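Local coordinates for protein 4-oxalocrotonate decarboxylase NahK (Pseudomonas putida, PDB 5D2K) that catalyses the metal-dependent decarboxylation of (3E)-2-oxohex-3-enedioate to 2-oxopent-4-enoate and carbon dioxide in naphthalene degradation, at residues I143-V148 with G234-T239. The protein carries 1 engineered substitution. Residues are numbered along the deposited sequence; the frame is centred on the assembly and turned at random.
With MG (magnesium ion), chain C.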
loop_
_atom_site.group_PDB
_atom_site.type_symbol
_atom_site.label_atom_id
_atom_site.label_comp_id
_atom_site.label_asym_id
_atom_site.label_seq_id
_atom_site.Cartn_x
_atom_site.Cartn_y
_atom_site.Cartn_z
ATOM N N ILE A 143 -14.127 -0.281 0.606
ATOM C CA ILE A 143 -13.837 -1.532 -0.096
ATOM C C ILE A 143 -12.893 -2.428 0.701
ATOM O O ILE A 143 -11.729 -2.077 0.885
ATOM C CB ILE A 143 -13.188 -1.263 -1.471
ATOM C CG1 ILE A 143 -14.133 -0.463 -2.372
ATOM C CG2 ILE A 143 -12.777 -2.566 -2.145
ATOM C CD1 ILE A 143 -13.495 -0.060 -3.684
ATOM N N PRO A 144 -13.389 -3.592 1.170
ATOM C CA PRO A 144 -12.475 -4.566 1.789
ATOM C C PRO A 144 -11.368 -4.939 0.810
ATOM O O PRO A 144 -11.671 -5.254 -0.340
ATOM C CB PRO A 144 -13.385 -5.757 2.089
ATOM C CG PRO A 144 -14.731 -5.118 2.352
ATOM C CD PRO A 144 -14.797 -4.014 1.287
ATOM N N THR A 145 -10.112 -4.853 1.243
ATOM C CA THR A 145 -8.980 -5.039 0.338
ATOM C C THR A 145 -7.837 -5.768 1.031
ATOM O O THR A 145 -7.420 -5.374 2.123
ATOM C CB THR A 145 -8.432 -3.685 -0.184
ATOM O OG1 THR A 145 -9.492 -2.904 -0.741
ATOM C CG2 THR A 145 -7.357 -3.892 -1.254
ATOM N N VAL A 146 -7.320 -6.812 0.387
ATOM C CA VAL A 146 -6.126 -7.499 0.858
ATOM C C VAL A 146 -4.943 -7.080 -0.006
ATOM O O VAL A 146 -5.004 -7.212 -1.233
ATOM C CB VAL A 146 -6.301 -9.036 0.796
ATOM C CG1 VAL A 146 -5.006 -9.759 1.202
ATOM C CG2 VAL A 146 -7.436 -9.464 1.713
ATOM N N GLU A 147 -3.892 -6.533 0.601
ATOM C CA GLU A 147 -2.701 -6.209 -0.173
ATOM C C GLU A 147 -1.757 -7.388 -0.216
ATOM O O GLU A 147 -1.621 -8.106 0.758
ATOM C CB GLU A 147 -1.942 -5.003 0.392
ATOM C CG GLU A 147 -1.033 -4.391 -0.690
ATOM C CD GLU A 147 -0.270 -3.138 -0.275
ATOM O OE1 GLU A 147 -0.310 -2.740 0.908
ATOM O OE2 GLU A 147 0.396 -2.558 -1.160
ATOM N N VAL A 148 -1.106 -7.574 -1.359
ATOM C CA VAL A 148 0.068 -8.435 -1.436
ATOM C C VAL A 148 1.269 -7.516 -1.508
ATOM O O VAL A 148 1.412 -6.773 -2.485
ATOM C CB VAL A 148 0.044 -9.375 -2.650
ATOM C CG1 VAL A 148 1.252 -10.329 -2.593
ATOM C CG2 VAL A 148 -1.261 -10.163 -2.694
ATOM N N GLY A 234 -12.365 10.664 -6.854
ATOM C CA GLY A 234 -12.440 9.384 -7.535
ATOM C C GLY A 234 -11.247 8.484 -7.302
ATOM O O GLY A 234 -11.067 7.498 -8.013
ATOM N N THR A 235 -10.427 8.813 -6.308
ATOM C CA THR A 235 -9.233 8.032 -6.023
ATOM C C THR A 235 -9.510 6.880 -5.057
ATOM O O THR A 235 -10.160 7.054 -4.027
ATOM C CB THR A 235 -8.112 8.924 -5.443
ATOM O OG1 THR A 235 -7.838 9.994 -6.366
ATOM C CG2 THR A 235 -6.820 8.125 -5.199
ATOM N N PHE A 236 -8.991 5.709 -5.413
ATOM C CA PHE A 236 -9.003 4.521 -4.557
ATOM C C PHE A 236 -7.793 4.589 -3.634
ATOM O O PHE A 236 -6.670 4.759 -4.100
ATOM C CB PHE A 236 -8.989 3.265 -5.439
ATOM C CG PHE A 236 -8.837 1.952 -4.704
ATOM C CD1 PHE A 236 -9.939 1.297 -4.187
ATOM C CD2 PHE A 236 -7.608 1.325 -4.639
ATOM C CE1 PHE A 236 -9.800 0.057 -3.567
ATOM C CE2 PHE A 236 -7.467 0.088 -4.018
ATOM C CZ PHE A 236 -8.566 -0.537 -3.478
ATOM N N ILE A 237 -8.033 4.487 -2.323
ATOM C CA ILE A 237 -6.967 4.574 -1.316
ATOM C C ILE A 237 -6.972 3.379 -0.374
ATOM O O ILE A 237 -7.956 3.146 0.328
ATOM C CB ILE A 237 -7.095 5.852 -0.447
ATOM C CG1 ILE A 237 -7.226 7.103 -1.313
ATOM C CG2 ILE A 237 -5.917 5.966 0.534
ATOM C CD1 ILE A 237 -7.574 8.337 -0.490
ATOM N N MET A 238 -5.863 2.649 -0.325
ATOM C CA MET A 238 -5.698 1.570 0.653
ATOM C C MET A 238 -5.083 2.168 1.905
ATOM O O MET A 238 -3.976 2.700 1.844
ATOM C CB MET A 238 -4.810 0.456 0.094
ATOM C CG MET A 238 -5.380 -0.205 -1.138
ATOM S SD MET A 238 -4.374 -1.609 -1.686
ATOM C CE MET A 238 -4.212 -2.535 -0.209
ATOM N N THR A 239 -5.777 2.094 3.041
ATOM C CA THR A 239 -5.394 2.954 4.158
ATOM C C THR A 239 -4.352 2.367 5.098
ATOM O O THR A 239 -3.826 3.090 5.946
ATOM C CB THR A 239 -6.639 3.387 4.993
ATOM O OG1 THR A 239 -7.304 2.243 5.543
ATOM C CG2 THR A 239 -7.627 4.194 4.126
HETATM MG MG MG C . -0.387 -2.233 2.859
HETATM O O HOH W 1 -1.162 -0.340 2.433
#
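The Phe236 ring is met at its edge, near its own plane, by Ile143 and Thr145. Ile143 CD1 lies 3.7 Å from Phe236 CE1, and Thr145 OG1 stands 3.7 Å from Phe236 CZ. The ring also meets that of Phe173, their planes inclined at about 30°. This is the interior of the curled mixed sheet of the FAA hydrolase-type fold: strands 139-149 and 236-238 both pair with 112-121 rather than with each other; the axes of 143-148 and 236-238 approach to 9.1 Å, and the contact is made by side chains. With CG anti to its backbone N (chi1 173°), Phe236 extends its ring to strand 139-149. Thr145 OG1 is committed to polar partners, bonding to Ile143 O from above the carbonyl plane and to Ser118 OG. The Thr145 methyl CG2 turns instead to Met238, 3.6 Å from CE. Met238 bends at its last torsion (chi3 51°), which lays CE against the aliphatic part of Glu147, 3.4 Å from CB. Beyond this apolar stem the extended Glu147 chain carries its carboxylate to the magnesium ion, which Glu114 and Glu116 also bind, beside the bound 2-oxoadipate. Glu147 OE2 forms a salt bridge with Lys69; with both oxygens held, rotation of the carboxylate is probably restricted. Glu147 OE1 binds the magnesium at 2.0 Å, and a water takes another position of the shell, its O 2.1 Å from the metal.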